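PDB 5HAB: ribonuclease J from Methanolobus psychrophilus R15, which probably degrades RNA as an exoribonuclease, being an archaeal member of the RNase J group of beta-CASP metallo-beta-lactamase nucleases. Local coordinates for residues B[27-32]-B[41-46]; B[189-194]-B[224-229]; B[198-203]-B[238-243]. The protein carries 1 engineered substitution. One frame throughout, in Å; residues are numbered along the deposited sequence.

Interaction 1 (B[27-32]-B[41-46]); sequences GIIAVG and MTAIRV
R45 lies against G27 where strands 27-32 and 41-46 run antiparallel as the two arms of a hairpin. From its CB, 4.0 Å from I29 CD1, the side chain runs with CG trans to the backbone N (chi1 178°) and stays stretched as far as CD, where a turn at chi3 (58°) folds the guanidinium back over the neighbouring strand. NE and CZ then hang above G27, and NH2 comes to 3.7 Å from G27 CA. G27 N lies over one face of the group, toward its rim, so one face of the group lies over the G27 backbone. Its charge is answered elsewhere, by E25 and by E464 of the adjoining strand. Next to it, I29 continues the same face: its CB packs on A43 CB at 3.9 Å, while CD1 leans across to 3.2 Å from A43 O. On the reverse face I28 and I44 lie side by side and meet at their CD1 atoms, 3.6 Å apart, where V191 of the second sheet touches both.

Paired backbone bonds join G27 with R45 and I29 with A43, and then the register slips. M41 O accepts from both V31 N (3.0 Å) and G32 N (3.1 Å), a classic beta bulge. The bulge directs V31 toward the partner strand, its CG1 3.7 Å from M41 SD.

Backbone bonding therefore sets the register of this buried hairpin, hydrocarbon packs on both faces beside the polar T42, bonded to Y34, and R45, and the one arginine is probably tolerated there because two carboxylates offset its charge.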
ATOM      1  N   GLY B  27      38.931 -11.130   7.319  1.00 41.91           N
ATOM      2  CA  GLY B  27      38.071 -11.182   6.157  1.00 39.16           C
ATOM      3  C   GLY B  27      36.622 -11.349   6.569  1.00 40.00           C
ATOM      4  O   GLY B  27      36.299 -12.229   7.363  1.00 36.11           O
ATOM      5  N   ILE B  28      35.749 -10.501   6.038  1.00 35.84           N
ATOM      6  CA  ILE B  28      34.318 -10.653   6.258  1.00 28.05           C
ATOM      7  C   ILE B  28      33.746 -11.094   4.926  1.00 27.40           C
ATOM      8  O   ILE B  28      33.648 -10.301   3.998  1.00 30.84           O
ATOM      9  CB  ILE B  28      33.634  -9.355   6.741  1.00 36.92           C
ATOM     10  CG1 ILE B  28      34.363  -8.738   7.940  1.00 31.82           C
ATOM     11  CG2 ILE B  28      32.169  -9.634   7.077  1.00 29.52           C
ATOM     12  CD1 ILE B  28      34.342  -9.582   9.185  1.00 30.12           C
ATOM     13  N   ILE B  29      33.390 -12.367   4.829  1.00 28.54           N
ATOM     14  CA  ILE B  29      32.909 -12.940   3.579  1.00 35.10           C
ATOM     15  C   ILE B  29      31.403 -13.156   3.639  1.00 30.24           C
ATOM     16  O   ILE B  29      30.901 -13.887   4.494  1.00 31.08           O
ATOM     17  CB  ILE B  29      33.637 -14.258   3.244  1.00 33.66           C
ATOM     18  CG1 ILE B  29      35.150 -14.033   3.165  1.00 38.43           C
ATOM     19  CG2 ILE B  29      33.131 -14.815   1.925  1.00 32.35           C
ATOM     20  CD1 ILE B  29      35.886 -14.314   4.459  1.00 31.22           C
ATOM     21  N   ALA B  30      30.690 -12.500   2.731  1.00 27.96           N
ATOM     22  CA  ALA B  30      29.247 -12.654   2.616  1.00 27.98           C
ATOM     23  C   ALA B  30      28.923 -13.807   1.672  1.00 29.26           C
ATOM     24  O   ALA B  30      29.220 -13.731   0.482  1.00 30.72           O
ATOM     25  CB  ALA B  30      28.619 -11.353   2.118  1.00 22.48           C
ATOM     26  N   VAL B  31      28.319 -14.874   2.187  1.00 26.16           N
ATOM     27  CA  VAL B  31      28.090 -16.046   1.351  1.00 31.50           C
ATOM     28  C   VAL B  31      26.638 -16.118   0.903  1.00 25.28           C
ATOM     29  O   VAL B  31      26.349 -16.251  -0.288  1.00 28.02           O
ATOM     30  CB  VAL B  31      28.503 -17.335   2.073  1.00 33.89           C
ATOM     31  CG1 VAL B  31      28.393 -18.516   1.128  1.00 24.11           C
ATOM     32  CG2 VAL B  31      29.923 -17.197   2.587  1.00 29.13           C
ATOM     33  N   GLY B  32      25.729 -16.042   1.862  1.00 32.17           N
ATOM     34  CA  GLY B  32      24.312 -16.026   1.559  1.00 27.60           C
ATOM     35  C   GLY B  32      23.573 -15.164   2.558  1.00 25.27           C
ATOM     36  O   GLY B  32      24.071 -14.919   3.656  1.00 28.21           O
ATOM     37  N   MET B  41      24.572 -17.252   5.448  1.00 29.50           N
ATOM     38  CA  MET B  41      25.882 -17.817   5.721  1.00 31.87           C
ATOM     39  C   MET B  41      26.947 -16.730   5.630  1.00 27.55           C
ATOM     40  O   MET B  41      27.051 -16.013   4.622  1.00 30.81           O
ATOM     41  CB  MET B  41      26.212 -18.953   4.753  1.00 27.05           C
ATOM     42  CG  MET B  41      27.570 -19.592   5.023  1.00 26.70           C
ATOM     43  SD  MET B  41      28.027 -20.940   3.909  1.00 33.73           S
ATOM     44  CE  MET B  41      26.763 -22.144   4.203  1.00 47.84           C
ATOM     45  N   THR B  42      27.735 -16.619   6.692  1.00 23.09           N
ATOM     46  CA  THR B  42      28.825 -15.650   6.743  1.00 30.09           C
ATOM     47  C   THR B  42      30.125 -16.397   7.037  1.00 31.49           C
ATOM     48  O   THR B  42      30.099 -17.460   7.638  1.00 31.49           O
ATOM     49  CB  THR B  42      28.559 -14.557   7.812  1.00 31.52           C
ATOM     50  OG1 THR B  42      27.351 -13.858   7.485  1.00 37.56           O
ATOM     51  CG2 THR B  42      29.715 -13.557   7.905  1.00 28.99           C
ATOM     52  N   ALA B  43      31.254 -15.877   6.573  1.00 23.85           N
ATOM     53  CA  ALA B  43      32.535 -16.487   6.909  1.00 34.03           C
ATOM     54  C   ALA B  43      33.486 -15.432   7.450  1.00 26.93           C
ATOM     55  O   ALA B  43      33.701 -14.403   6.822  1.00 32.18           O
ATOM     56  CB  ALA B  43      33.139 -17.192   5.690  1.00 27.79           C
ATOM     57  N   ILE B  44      34.026 -15.682   8.637  1.00 34.41           N
ATOM     58  CA  ILE B  44      34.978 -14.777   9.265  1.00 29.91           C
ATOM     59  C   ILE B  44      36.375 -15.375   9.152  1.00 39.00           C
ATOM     60  O   ILE B  44      36.664 -16.404   9.749  1.00 40.49           O
ATOM     61  CB  ILE B  44      34.627 -14.516  10.743  1.00 35.70           C
ATOM     62  CG1 ILE B  44      33.177 -14.046  10.896  1.00 32.65           C
ATOM     63  CG2 ILE B  44      35.603 -13.513  11.357  1.00 24.77           C
ATOM     64  CD1 ILE B  44      32.862 -12.774  10.143  1.00 29.63           C
ATOM     65  N   ARG B  45      37.247 -14.715   8.404  1.00 39.23           N
ATOM     66  CA  ARG B  45      38.612 -15.181   8.222  1.00 44.09           C
ATOM     67  C   ARG B  45      39.538 -14.413   9.155  1.00 37.83           C
ATOM     68  O   ARG B  45      39.542 -13.191   9.161  1.00 40.13           O
ATOM     69  CB  ARG B  45      39.056 -15.002   6.764  1.00 34.18           C
ATOM     70  CG  ARG B  45      40.490 -15.429   6.478  1.00 42.24           C
ATOM     71  CD  ARG B  45      40.832 -15.312   4.994  1.00 34.17           C
ATOM     72  NE  ARG B  45      40.653 -13.949   4.498  1.00 39.23           N
ATOM     73  CZ  ARG B  45      41.476 -12.937   4.758  1.00 47.04           C
ATOM     74  NH1 ARG B  45      42.552 -13.126   5.511  1.00 42.86           N
ATOM     75  NH2 ARG B  45      41.225 -11.732   4.265  1.00 45.16           N
ATOM     76  N   VAL B  46      40.288 -15.129   9.980  1.00 41.03           N
ATOM     77  CA  VAL B  46      41.365 -14.522  10.744  1.00 37.49           C
ATOM     78  C   VAL B  46      42.684 -15.075  10.208  1.00 47.64           C
ATOM     79  O   VAL B  46      43.022 -16.247  10.428  1.00 49.25           O
ATOM     80  CB  VAL B  46      41.211 -14.769  12.243  1.00 46.87           C
ATOM     81  CG1 VAL B  46      42.158 -13.866  13.023  1.00 41.95           C
ATOM     82  CG2 VAL B  46      39.768 -14.535  12.669  1.00 39.61           C
TER

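Interaction 2 (B[189-194]-B[224-229]); sequences GAVVYA and ALITES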
ATOM      1  N   GLY B 189      41.743  -7.833  18.246  1.00 36.55           N
ATOM      2  CA  GLY B 189      40.432  -7.452  18.744  1.00 40.26           C
ATOM      3  C   GLY B 189      39.319  -8.393  18.326  1.00 51.71           C
ATOM      4  O   GLY B 189      39.586  -9.453  17.763  1.00 40.73           O
ATOM      5  N   ALA B 190      38.070  -8.000  18.576  1.00 38.65           N
ATOM      6  CA  ALA B 190      36.941  -8.918  18.415  1.00 46.92           C
ATOM      7  C   ALA B 190      36.075  -8.632  17.188  1.00 40.45           C
ATOM      8  O   ALA B 190      35.838  -7.486  16.838  1.00 38.61           O
ATOM      9  CB  ALA B 190      36.074  -8.893  19.672  1.00 37.14           C
ATOM     10  N   VAL B 191      35.584  -9.692  16.555  1.00 42.05           N
ATOM     11  CA  VAL B 191      34.587  -9.561  15.504  1.00 31.58           C
ATOM     12  C   VAL B 191      33.256 -10.064  16.038  1.00 37.90           C
ATOM     13  O   VAL B 191      33.136 -11.216  16.423  1.00 38.62           O
ATOM     14  CB  VAL B 191      34.993 -10.323  14.239  1.00 43.25           C
ATOM     15  CG1 VAL B 191      33.873 -10.269  13.212  1.00 25.79           C
ATOM     16  CG2 VAL B 191      36.279  -9.746  13.656  1.00 34.14           C
ATOM     17  N   VAL B 192      32.252  -9.197  16.066  1.00 32.41           N
ATOM     18  CA  VAL B 192      30.973  -9.560  16.661  1.00 32.56           C
ATOM     19  C   VAL B 192      29.927  -9.782  15.580  1.00 35.09           C
ATOM     20  O   VAL B 192      29.828  -9.025  14.616  1.00 36.15           O
ATOM     21  CB  VAL B 192      30.504  -8.499  17.672  1.00 29.21           C
ATOM     22  CG1 VAL B 192      29.162  -8.878  18.263  1.00 27.59           C
ATOM     23  CG2 VAL B 192      31.535  -8.346  18.778  1.00 30.12           C
ATOM     24  N   TYR B 193      29.174 -10.860  15.753  1.00 26.64           N
ATOM     25  CA  TYR B 193      28.107 -11.254  14.860  1.00 27.47           C
ATOM     26  C   TYR B 193      26.817 -11.285  15.673  1.00 41.52           C
ATOM     27  O   TYR B 193      26.695 -12.043  16.648  1.00 34.53           O
ATOM     28  CB  TYR B 193      28.434 -12.613  14.235  1.00 28.21           C
ATOM     29  CG  TYR B 193      27.396 -13.240  13.325  1.00 29.71           C
ATOM     30  CD1 TYR B 193      26.301 -13.914  13.848  1.00 27.55           C
ATOM     31  CD2 TYR B 193      27.545 -13.206  11.944  1.00 25.41           C
ATOM     32  CE1 TYR B 193      25.364 -14.517  13.020  1.00 24.46           C
ATOM     33  CE2 TYR B 193      26.617 -13.806  11.108  1.00 27.20           C
ATOM     34  CZ  TYR B 193      25.529 -14.461  11.655  1.00 33.51           C
ATOM     35  OH  TYR B 193      24.602 -15.065  10.837  1.00 26.28           O
ATOM     36  N   ALA B 194      25.869 -10.444  15.267  1.00 30.84           N
ATOM     37  CA  ALA B 194      24.614 -10.270  15.984  1.00 26.87           C
ATOM     38  C   ALA B 194      23.453 -10.263  14.999  1.00 47.72           C
ATOM     39  O   ALA B 194      22.944  -9.208  14.621  1.00 41.44           O
ATOM     40  CB  ALA B 194      24.635  -8.985  16.786  1.00 30.91           C
ATOM     41  N   ALA B 224      34.844  -5.228  14.008  1.00 35.60           N
ATOM     42  CA  ALA B 224      33.746  -5.251  13.055  1.00 35.82           C
ATOM     43  C   ALA B 224      32.496  -5.847  13.681  1.00 31.00           C
ATOM     44  O   ALA B 224      32.562  -6.786  14.475  1.00 35.63           O
ATOM     45  CB  ALA B 224      34.138  -6.033  11.804  1.00 26.38           C
ATOM     46  N   LEU B 225      31.358  -5.263  13.335  1.00 38.99           N
ATOM     47  CA  LEU B 225      30.066  -5.795  13.727  1.00 28.53           C
ATOM     48  C   LEU B 225      29.318  -6.232  12.478  1.00 30.58           C
ATOM     49  O   LEU B 225      29.154  -5.450  11.536  1.00 27.68           O
ATOM     50  CB  LEU B 225      29.257  -4.752  14.508  1.00 27.43           C
ATOM     51  CG  LEU B 225      27.776  -5.062  14.749  1.00 27.22           C
ATOM     52  CD1 LEU B 225      27.611  -6.322  15.582  1.00 29.77           C
ATOM     53  CD2 LEU B 225      27.067  -3.889  15.416  1.00 26.55           C
ATOM     54  N   ILE B 226      28.913  -7.496  12.456  1.00 25.49           N
ATOM     55  CA  ILE B 226      27.996  -7.991  11.445  1.00 23.89           C
ATOM     56  C   ILE B 226      26.657  -8.099  12.139  1.00 35.50           C
ATOM     57  O   ILE B 226      26.522  -8.836  13.114  1.00 32.51           O
ATOM     58  CB  ILE B 226      28.434  -9.343  10.856  1.00 22.79           C
ATOM     59  CG1 ILE B 226      29.770  -9.211  10.121  1.00 42.10           C
ATOM     60  CG2 ILE B 226      27.341  -9.924   9.955  1.00 16.28           C
ATOM     61  CD1 ILE B 226      30.977  -9.570  10.965  1.00 37.93           C
ATOM     62  N   THR B 227      25.669  -7.353  11.662  1.00 30.00           N
ATOM     63  CA  THR B 227      24.379  -7.340  12.336  1.00 23.97           C
ATOM     64  C   THR B 227      23.265  -7.293  11.297  1.00 28.00           C
ATOM     65  O   THR B 227      23.462  -6.827  10.177  1.00 28.37           O
ATOM     66  CB  THR B 227      24.272  -6.161  13.335  1.00 31.08           C
ATOM     67  OG1 THR B 227      23.096  -6.308  14.138  1.00 38.98           O
ATOM     68  CG2 THR B 227      24.232  -4.819  12.620  1.00 23.11           C
ATOM     69  N   GLU B 228      22.105  -7.822  11.668  1.00 30.09           N
ATOM     70  CA  GLU B 228      20.961  -7.894  10.766  1.00 33.03           C
ATOM     71  C   GLU B 228      20.415  -6.505  10.439  1.00 25.45           C
ATOM     72  O   GLU B 228      20.512  -5.588  11.246  1.00 25.83           O
ATOM     73  CB  GLU B 228      19.860  -8.759  11.386  1.00 30.79           C
ATOM     74  CG  GLU B 228      19.257  -8.155  12.651  1.00 34.97           C
ATOM     75  CD  GLU B 228      17.903  -8.744  12.996  1.00 36.75           C
ATOM     76  OE1 GLU B 228      17.841  -9.950  13.292  1.00 34.89           O
ATOM     77  OE2 GLU B 228      16.899  -8.002  12.969  1.00 40.67           O
ATOM     78  N   SER B 229      19.856  -6.350   9.246  1.00 25.23           N
ATOM     79  CA  SER B 229      19.207  -5.098   8.883  1.00 29.47           C
ATOM     80  C   SER B 229      17.701  -5.298   8.723  1.00 34.31           C
ATOM     81  O   SER B 229      16.989  -4.364   8.376  1.00 27.18           O
ATOM     82  CB  SER B 229      19.796  -4.549   7.589  1.00 24.87           C
ATOM     83  OG  SER B 229      19.484  -5.401   6.505  1.00 22.57           O
TER
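I226 packs between two side chains of the parallel neighbour strand 189-194. Its CD1 touches V191 CG1 at 3.7 Å, and its CG2, trans to the backbone N, meets Y193 CD2 at 3.8 Å, approaching the ring at a slant. On the other face L225 CD1 bends over to V192 O (3.6 Å) and to V192 CG1, and also reaches the methyl of A194.

Under these side chains the strands are stitched by V192 N to A224 O, I226 N to V192 O and A194 N to I226 O, each donor lying nearly along the C=O axis. At the end of the pairing a side chain takes over: T227 OG1, swung trans to its own backbone N (chi1 -170°), donates to A194 O at 2.9 Å in the carbonyl plane. E228 N adds a weak bond to the same oxygen at 3.4 Å.

Farther out, the two strands and helix 211-220 form a beta-alpha-beta unit of the metallo-beta-lactamase fold. L423 backs V192 and L225, while L419 and Y441 back T227. E228 OE1 accepts from F197 N and is bonded to H410, and Y193 OH has a weak bond to D54.

The chemistry thus changes along the pair, from backbone bonds flanked by hydrocarbon to a carbonyl, A194 O, that takes a side-chain hydroxyl and a weak N-H bond where the strand pairing ends.

Interaction 3 (B[198-203]-B[238-243]); sequences KFDRTP and TPSELI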
ATOM      1  N   LYS B 198      17.034  -9.702  19.120  1.00 42.11           N
ATOM      2  CA  LYS B 198      16.089  -8.739  19.623  1.00 35.12           C
ATOM      3  C   LYS B 198      16.451  -8.443  21.069  1.00 37.85           C
ATOM      4  O   LYS B 198      16.723  -9.358  21.845  1.00 43.28           O
ATOM      5  CB  LYS B 198      14.674  -9.303  19.483  1.00 40.46           C
ATOM      6  CG  LYS B 198      13.708  -8.939  20.571  1.00 36.52           C
ATOM      7  CD  LYS B 198      12.433  -9.739  20.395  1.00 41.54           C
ATOM      8  CE  LYS B 198      11.333  -9.216  21.290  1.00 34.72           C
ATOM      9  NZ  LYS B 198      10.023  -9.787  20.904  1.00 36.47           N
ATOM     10  N   PHE B 199      16.506  -7.168  21.422  1.00 30.93           N
ATOM     11  CA  PHE B 199      16.612  -6.803  22.821  1.00 28.85           C
ATOM     12  C   PHE B 199      15.248  -7.050  23.464  1.00 44.69           C
ATOM     13  O   PHE B 199      14.226  -6.574  22.969  1.00 52.02           O
ATOM     14  CB  PHE B 199      17.033  -5.341  22.982  1.00 39.86           C
ATOM     15  CG  PHE B 199      18.450  -5.064  22.566  1.00 40.60           C
ATOM     16  CD1 PHE B 199      19.380  -6.085  22.506  1.00 53.07           C
ATOM     17  CD2 PHE B 199      18.850  -3.780  22.237  1.00 44.10           C
ATOM     18  CE1 PHE B 199      20.685  -5.833  22.126  1.00 46.75           C
ATOM     19  CE2 PHE B 199      20.156  -3.520  21.854  1.00 40.67           C
ATOM     20  CZ  PHE B 199      21.073  -4.547  21.800  1.00 45.41           C
ATOM     21  N   ASP B 200      15.226  -7.796  24.561  1.00 35.62           N
ATOM     22  CA  ASP B 200      13.982  -8.036  25.284  1.00 33.53           C
ATOM     23  C   ASP B 200      14.274  -8.001  26.777  1.00 47.68           C
ATOM     24  O   ASP B 200      14.908  -8.902  27.320  1.00 53.96           O
ATOM     25  CB  ASP B 200      13.346  -9.373  24.888  1.00 35.69           C
ATOM     26  CG  ASP B 200      11.905  -9.492  25.359  1.00 37.15           C
ATOM     27  OD1 ASP B 200      11.539  -8.801  26.332  1.00 48.72           O
ATOM     28  OD2 ASP B 200      11.134 -10.270  24.755  1.00 42.67           O
ATOM     29  N   ARG B 201      13.787  -6.956  27.433  1.00 38.21           N
ATOM     30  CA  ARG B 201      14.108  -6.688  28.828  1.00 45.23           C
ATOM     31  C   ARG B 201      13.162  -7.391  29.782  1.00 46.78           C
ATOM     32  O   ARG B 201      13.402  -7.432  30.986  1.00 53.04           O
ATOM     33  CB  ARG B 201      14.062  -5.184  29.042  1.00 46.32           C
ATOM     34  CG  ARG B 201      15.113  -4.506  28.179  1.00 60.51           C
ATOM     35  CD  ARG B 201      14.988  -2.988  28.156  1.00 70.79           C
ATOM     36  NE  ARG B 201      16.054  -2.346  27.374  1.00 83.27           N
ATOM     37  CZ  ARG B 201      16.070  -2.306  26.044  1.00 74.19           C
ATOM     38  NH1 ARG B 201      15.099  -2.896  25.367  1.00 72.23           N
ATOM     39  NH2 ARG B 201      17.062  -1.715  25.394  1.00 71.84           N
ATOM     40  N   THR B 202      12.102  -7.971  29.229  1.00 48.90           N
ATOM     41  CA  THR B 202      11.168  -8.782  30.001  1.00 40.72           C
ATOM     42  C   THR B 202      10.812 -10.056  29.234  1.00 45.85           C
ATOM     43  O   THR B 202       9.657 -10.251  28.856  1.00 43.64           O
ATOM     44  CB  THR B 202       9.868  -8.000  30.343  1.00 46.14           C
ATOM     45  OG1 THR B 202       9.196  -7.614  29.137  1.00 49.27           O
ATOM     46  CG2 THR B 202      10.178  -6.748  31.158  1.00 33.64           C
ATOM     47  N   PRO B 203      11.806 -10.932  29.001  1.00 48.37           N
ATOM     48  CA  PRO B 203      11.534 -12.172  28.268  1.00 37.51           C
ATOM     49  C   PRO B 203      10.634 -13.097  29.069  1.00 38.04           C
ATOM     50  O   PRO B 203      10.562 -12.964  30.287  1.00 49.09           O
ATOM     51  CB  PRO B 203      12.926 -12.796  28.082  1.00 52.57           C
ATOM     52  CG  PRO B 203      13.909 -11.751  28.517  1.00 55.53           C
ATOM     53  CD  PRO B 203      13.194 -10.880  29.487  1.00 49.55           C
ATOM     54  N   THR B 238      11.773  -2.879  19.420  1.00 38.11           N
ATOM     55  CA  THR B 238      10.970  -4.087  19.298  1.00 35.20           C
ATOM     56  C   THR B 238      10.165  -4.296  20.570  1.00 32.52           C
ATOM     57  O   THR B 238      10.721  -4.286  21.665  1.00 38.85           O
ATOM     58  CB  THR B 238      11.821  -5.348  19.048  1.00 30.79           C
ATOM     59  OG1 THR B 238      12.799  -5.087  18.037  1.00 33.76           O
ATOM     60  CG2 THR B 238      10.934  -6.480  18.583  1.00 31.19           C
ATOM     61  N   PRO B 239       8.846  -4.457  20.431  1.00 32.33           N
ATOM     62  CA  PRO B 239       8.023  -4.782  21.598  1.00 29.85           C
ATOM     63  C   PRO B 239       8.460  -6.101  22.228  1.00 37.42           C
ATOM     64  O   PRO B 239       8.877  -7.008  21.512  1.00 38.81           O
ATOM     65  CB  PRO B 239       6.603  -4.880  21.025  1.00 30.54           C
ATOM     66  CG  PRO B 239       6.766  -4.945  19.542  1.00 33.27           C
ATOM     67  CD  PRO B 239       8.037  -4.231  19.223  1.00 35.64           C
ATOM     68  N   SER B 240       8.389  -6.188  23.551  1.00 31.59           N
ATOM     69  CA  SER B 240       8.790  -7.391  24.262  1.00 27.82           C
ATOM     70  C   SER B 240       7.908  -8.586  23.927  1.00 36.06           C
ATOM     71  O   SER B 240       6.777  -8.437  23.468  1.00 31.71           O
ATOM     72  CB  SER B 240       8.774  -7.150  25.771  1.00 32.17           C
ATOM     73  OG  SER B 240       8.859  -8.379  26.475  1.00 42.40           O
ATOM     74  N   GLU B 241       8.457  -9.777  24.131  1.00 34.87           N
ATOM     75  CA  GLU B 241       7.692 -11.015  24.033  1.00 33.53           C
ATOM     76  C   GLU B 241       6.534 -11.003  25.033  1.00 32.56           C
ATOM     77  O   GLU B 241       5.502 -11.645  24.827  1.00 31.98           O
ATOM     78  CB  GLU B 241       8.610 -12.215  24.290  1.00 34.12           C
ATOM     79  CG  GLU B 241       7.906 -13.543  24.459  1.00 31.62           C
ATOM     80  CD  GLU B 241       7.170 -13.974  23.214  1.00 37.48           C
ATOM     81  OE1 GLU B 241       6.261 -14.823  23.322  1.00 37.63           O
ATOM     82  OE2 GLU B 241       7.504 -13.480  22.118  1.00 37.43           O
ATOM     83  N   LEU B 242       6.718 -10.254  26.114  1.00 29.84           N
ATOM     84  CA  LEU B 242       5.695 -10.107  27.135  1.00 37.73           C
ATOM     85  C   LEU B 242       4.416  -9.518  26.547  1.00 48.42           C
ATOM     86  O   LEU B 242       3.318  -9.860  26.974  1.00 42.40           O
ATOM     87  CB  LEU B 242       6.209  -9.240  28.283  1.00 37.14           C
ATOM     88  CG  LEU B 242       5.241  -9.028  29.445  1.00 40.19           C
ATOM     89  CD1 LEU B 242       4.777 -10.366  30.001  1.00 32.10           C
ATOM     90  CD2 LEU B 242       5.917  -8.217  30.528  1.00 38.79           C
ATOM     91  N   ILE B 243       4.568  -8.637  25.564  1.00 36.12           N
ATOM     92  CA  ILE B 243       3.428  -8.043  24.876  1.00 30.83           C
ATOM     93  C   ILE B 243       2.603  -9.119  24.172  1.00 40.02           C
ATOM     94  O   ILE B 243       1.370  -9.117  24.246  1.00 42.78           O
ATOM     95  CB  ILE B 243       3.894  -6.963  23.881  1.00 26.47           C
ATOM     96  CG1 ILE B 243       4.638  -5.847  24.622  1.00 29.10           C
ATOM     97  CG2 ILE B 243       2.726  -6.426  23.065  1.00 30.24           C
ATOM     98  CD1 ILE B 243       3.853  -5.237  25.777  1.00 27.87           C
TER
HETATM   99  O   HOH W   1       9.565 -12.347  20.655  1.00 34.72           O
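D200 spends both carboxylate oxygens on the start of one helix: OD1 accepts from S240 OG at 2.7 Å and OD2 from E241 N at 2.8 Å. Both donors arrive on the syn side, though somewhat out of the carboxylate plane, and the E241 N-H is nearly straight at 169°. With CG trans to the backbone N (chi1 -166°), the acid reaches across to the helix. OD1 has a second donor on its anti side, T202 N at 3.1 Å, which closes an Asx turn within 198-203; two bonds on one oxygen and one on the other thus hold the carboxylate against rotation.

S240 is the N-cap of helix 241-253. Its OG gives its proton to D200 OD1 and accepts from L242 N at 2.9 Å, passing the grip on to the first turn. T202 OG1 lies 2.8 Å from S240 OG and beside L242 CB.

K198 flanks the cap, its chain extended beyond CG. CE passes T238 CG2, and NZ donates to P239 O at 3.1 Å and to S408 O. One water bridges NZ to E241 OE2, while E241 OE1 pairs with R273. The second subunit packs nearby: its D250 lies on S240, and its M246 on I243.

An acid at the N-terminus of a helix should be favoured by the backbone N-H groups pointing out there, and K198 may add to this. The contact therefore ties the loop after strand 189-194 to the helix start through directed polar bonds, with little apolar packing between the two segments themselves.

Interactions 1 and 2 belong to the two facing sheets of the metallo-beta-lactamase sandwich and meet in its core: the CD1 atoms of I28 and I44 pack on I226 CD1, and T42 lies against Y193. Both are buried strand pairings, antiparallel with a bulge in 27-32/41-46, parallel in 189-194/224-229. Interaction 3 has its centre about 30 Å from that of interaction 1 and does not touch it. Its segments alternate with those of interaction 2, each coming after one of that pair's strands. Largely buried, with T202 at the surface and the second subunit nearby, it relies mainly on charged and hydroxyl side chains where the strand pairs rely mainly on backbone bonds and hydrocarbon.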